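Long-range contact in serine-rich secreted cell wall anchored (LPXTG-motif ) protein (Lactobacillus reuteri ATCC 53608, PDB 5NXK), which probably acts as a surface adhesin, anchored to the bacterial cell wall, that mediates attachment of this gut bacterium to its host: residues S69-L74 with N95-V100. Residues are numbered along the deposited sequence; the frame is centred on the assembly and turned at random.
Sequences SAKIDL and NGVDTV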
ATOM      1  N   SER A  69      17.288   6.298  13.380  1.00 36.29           N
ATOM      2  CA  SER A  69      17.188   5.040  14.117  1.00 40.51           C
ATOM      3  C   SER A  69      15.875   4.849  14.882  1.00 38.10           C
ATOM      4  O   SER A  69      15.659   3.807  15.493  1.00 40.68           O
ATOM      5  CB  SER A  69      18.368   4.931  15.082  1.00 50.91           C
ATOM      6  OG  SER A  69      18.318   5.974  16.039  1.00 58.88           O
ATOM      7  N   ALA A  70      15.002   5.848  14.848  1.00 33.75           N
ATOM      8  CA  ALA A  70      13.687   5.713  15.467  1.00 34.00           C
ATOM      9  C   ALA A  70      12.784   4.876  14.566  1.00 32.02           C
ATOM     10  O   ALA A  70      12.809   5.032  13.342  1.00 31.88           O
ATOM     11  CB  ALA A  70      13.072   7.075  15.736  1.00 35.75           C
ATOM     12  N   LYS A  71      11.985   4.006  15.175  1.00 32.52           N
ATOM     13  CA  LYS A  71      11.079   3.119  14.444  1.00 35.22           C
ATOM     14  C   LYS A  71       9.630   3.314  14.883  1.00 34.31           C
ATOM     15  O   LYS A  71       9.329   3.256  16.075  1.00 30.74           O
ATOM     16  CB  LYS A  71      11.508   1.667  14.665  1.00 38.86           C
ATOM     17  CG  LYS A  71      10.522   0.602  14.218  1.00 48.79           C
ATOM     18  CD  LYS A  71      11.163  -0.781  14.368  1.00 52.71           C
ATOM     19  CE  LYS A  71      10.155  -1.913  14.235  1.00 54.19           C
ATOM     20  NZ  LYS A  71       9.369  -1.834  12.984  1.00 57.66           N
ATOM     21  N   ILE A  72       8.728   3.537  13.926  1.00 29.86           N
ATOM     22  CA  ILE A  72       7.297   3.578  14.259  1.00 25.27           C
ATOM     23  C   ILE A  72       6.560   2.381  13.706  1.00 32.80           C
ATOM     24  O   ILE A  72       6.600   2.116  12.506  1.00 29.73           O
ATOM     25  CB  ILE A  72       6.596   4.847  13.734  1.00 29.05           C
ATOM     26  CG1 ILE A  72       7.050   6.084  14.504  1.00 29.00           C
ATOM     27  CG2 ILE A  72       5.077   4.739  13.889  1.00 31.82           C
ATOM     28  CD1 ILE A  72       6.689   7.373  13.794  1.00 27.86           C
ATOM     29  N   ASP A  73       5.895   1.661  14.593  1.00 28.32           N
ATOM     30  CA  ASP A  73       5.023   0.572  14.205  1.00 30.55           C
ATOM     31  C   ASP A  73       3.583   1.004  14.512  1.00 31.00           C
ATOM     32  O   ASP A  73       3.242   1.235  15.672  1.00 32.86           O
ATOM     33  CB  ASP A  73       5.400  -0.705  14.950  1.00 38.61           C
ATOM     34  CG  ASP A  73       4.958  -1.957  14.218  1.00 62.65           C
ATOM     35  OD1 ASP A  73       3.741  -2.250  14.210  1.00 74.92           O
ATOM     36  OD2 ASP A  73       5.831  -2.653  13.652  1.00 63.85           O
ATOM     37  N   LEU A  74       2.771   1.194  13.471  1.00 27.43           N
ATOM     38  CA  LEU A  74       1.383   1.650  13.624  1.00 25.45           C
ATOM     39  C   LEU A  74       0.437   0.571  13.141  1.00 32.13           C
ATOM     40  O   LEU A  74       0.518   0.161  11.989  1.00 29.17           O
ATOM     41  CB  LEU A  74       1.138   2.944  12.843  1.00 28.90           C
ATOM     42  CG  LEU A  74      -0.311   3.446  12.772  1.00 30.58           C
ATOM     43  CD1 LEU A  74      -0.863   3.786  14.159  1.00 29.47           C
ATOM     44  CD2 LEU A  74      -0.404   4.651  11.855  1.00 31.76           C
ATOM     45  N   ASN A  95      12.399   9.520   8.528  1.00 29.98           N
ATOM     46  CA  ASN A  95      13.689   9.244   7.918  1.00 26.66           C
ATOM     47  C   ASN A  95      14.118   7.793   8.163  1.00 22.45           C
ATOM     48  O   ASN A  95      14.867   7.225   7.370  1.00 29.98           O
ATOM     49  CB  ASN A  95      14.729  10.255   8.395  1.00 29.30           C
ATOM     50  CG  ASN A  95      14.615  11.582   7.646  1.00 38.68           C
ATOM     51  OD1 ASN A  95      14.244  11.608   6.464  1.00 37.75           O
ATOM     52  ND2 ASN A  95      14.904  12.686   8.332  1.00 34.52           N
ATOM     53  N   GLY A  96      13.628   7.196   9.242  1.00 21.03           N
ATOM     54  CA  GLY A  96      13.951   5.817   9.562  1.00 24.52           C
ATOM     55  C   GLY A  96      12.830   4.855   9.193  1.00 29.43           C
ATOM     56  O   GLY A  96      12.110   5.066   8.212  1.00 30.97           O
ATOM     57  N   VAL A  97      12.671   3.807   9.995  1.00 22.80           N
ATOM     58  CA  VAL A  97      11.724   2.731   9.705  1.00 28.19           C
ATOM     59  C   VAL A  97      10.285   3.068  10.130  1.00 27.28           C
ATOM     60  O   VAL A  97      10.038   3.422  11.292  1.00 31.20           O
ATOM     61  CB  VAL A  97      12.163   1.417  10.410  1.00 25.67           C
ATOM     62  CG1 VAL A  97      11.115   0.319  10.221  1.00 28.23           C
ATOM     63  CG2 VAL A  97      13.528   0.962   9.889  1.00 25.43           C
ATOM     64  N   ASP A  98       9.354   2.948   9.176  1.00 22.41           N
ATOM     65  CA  ASP A  98       7.911   3.015   9.429  1.00 21.74           C
ATOM     66  C   ASP A  98       7.285   1.711   8.962  1.00 25.72           C
ATOM     67  O   ASP A  98       7.530   1.267   7.835  1.00 23.73           O
ATOM     68  CB  ASP A  98       7.227   4.149   8.662  1.00 22.23           C
ATOM     69  CG  ASP A  98       7.652   5.520   9.116  1.00 26.26           C
ATOM     70  OD1 ASP A  98       7.820   5.730  10.333  1.00 30.24           O
ATOM     71  OD2 ASP A  98       7.813   6.385   8.234  1.00 27.94           O
ATOM     72  N   THR A  99       6.460   1.125   9.811  1.00 25.14           N
ATOM     73  CA  THR A  99       5.706  -0.065   9.469  1.00 30.03           C
ATOM     74  C   THR A  99       4.242   0.196   9.799  1.00 31.10           C
ATOM     75  O   THR A  99       3.936   0.618  10.905  1.00 29.67           O
ATOM     76  CB  THR A  99       6.234  -1.284  10.234  1.00 27.57           C
ATOM     77  OG1 THR A  99       7.607  -1.503   9.864  1.00 31.21           O
ATOM     78  CG2 THR A  99       5.413  -2.527   9.903  1.00 30.94           C
ATOM     79  N   VAL A 100       3.359  -0.010   8.819  1.00 24.92           N
ATOM     80  CA  VAL A 100       1.925   0.179   8.992  1.00 19.06           C
ATOM     81  C   VAL A 100       1.231  -1.163   8.765  1.00 25.28           C
ATOM     82  O   VAL A 100       1.520  -1.896   7.795  1.00 23.74           O
ATOM     83  CB  VAL A 100       1.353   1.237   8.014  1.00 23.25           C
ATOM     84  CG1 VAL A 100      -0.168   1.305   8.123  1.00 21.04           C
ATOM     85  CG2 VAL A 100       1.993   2.618   8.255  1.00 23.28           C
TER
HETATM   86  O   HOH W   1      10.157   6.156  12.411  1.00 30.50           O
HETATM   87  O   HOH W   2      14.628   3.336  12.121  1.00 36.97           O
HETATM   88  O   HOH W   3      12.821   7.645  11.821  1.00 42.26           O
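Ile72 and Leu74 pair with Asp98 and Val100 on one face of two parallel strands, and Asp73 pairs with Thr99 on the other, where the side chains of Lys71 and Val97 also lie. The strands, one coil apart, belong to the long parallel sheet of a beta-solenoid, the pectate lyase-like fold of this adhesin, and run 4.8 Å apart, only 5° from parallel.

Three backbone hydrogen bonds join them: Ile72 N to Val97 O, Thr99 N to Ile72 O and Leu74 N to Thr99 O. The last is nearly straight, 174° at the hydrogen. CA-H...O contacts, such as Lys71 CA to Val97 O at 3.3 Å, accompany them.

At the Ala70-Gly96 end direct bonding gives way to water. Water 2 accepts from Val97 N at 2.9 Å and donates to Ala70 O; water 3 accepts from Gly96 N and lies within bonding distance of Ala70 O. Gly96 has no side chain to press on Ala70 O.

Leu74 and Val100 suit the buried interior, where both touch Val90 of strand 90-92. Asp98 is the polar exception: its OD1 packs 3.7 Å from Ile72 CB. Lys122 on the next coil forms a salt bridge with OD2, while Ser94 hydrogen-bonds OD1, which probably offsets the cost of burying the carboxylate.

The other face, more open to solvent, accommodates the charged ends of Lys71 and Asp73 and the hydroxyl of Thr99, while Val97 CG1 gives the aliphatic part of Lys71 something to lie against, 4.1 Å from its CG. Lys71 extends until its bend at chi4 (54°), which turns NZ toward the neighbouring strand, 3.9 Å from Val97 CG1. A long salt bridge relates NZ to Asp73 OD2 within residues 69-74. The Asp73 carboxylate leans toward Thr99, bringing Asp73 OD2 3.7 Å from Thr99 CB.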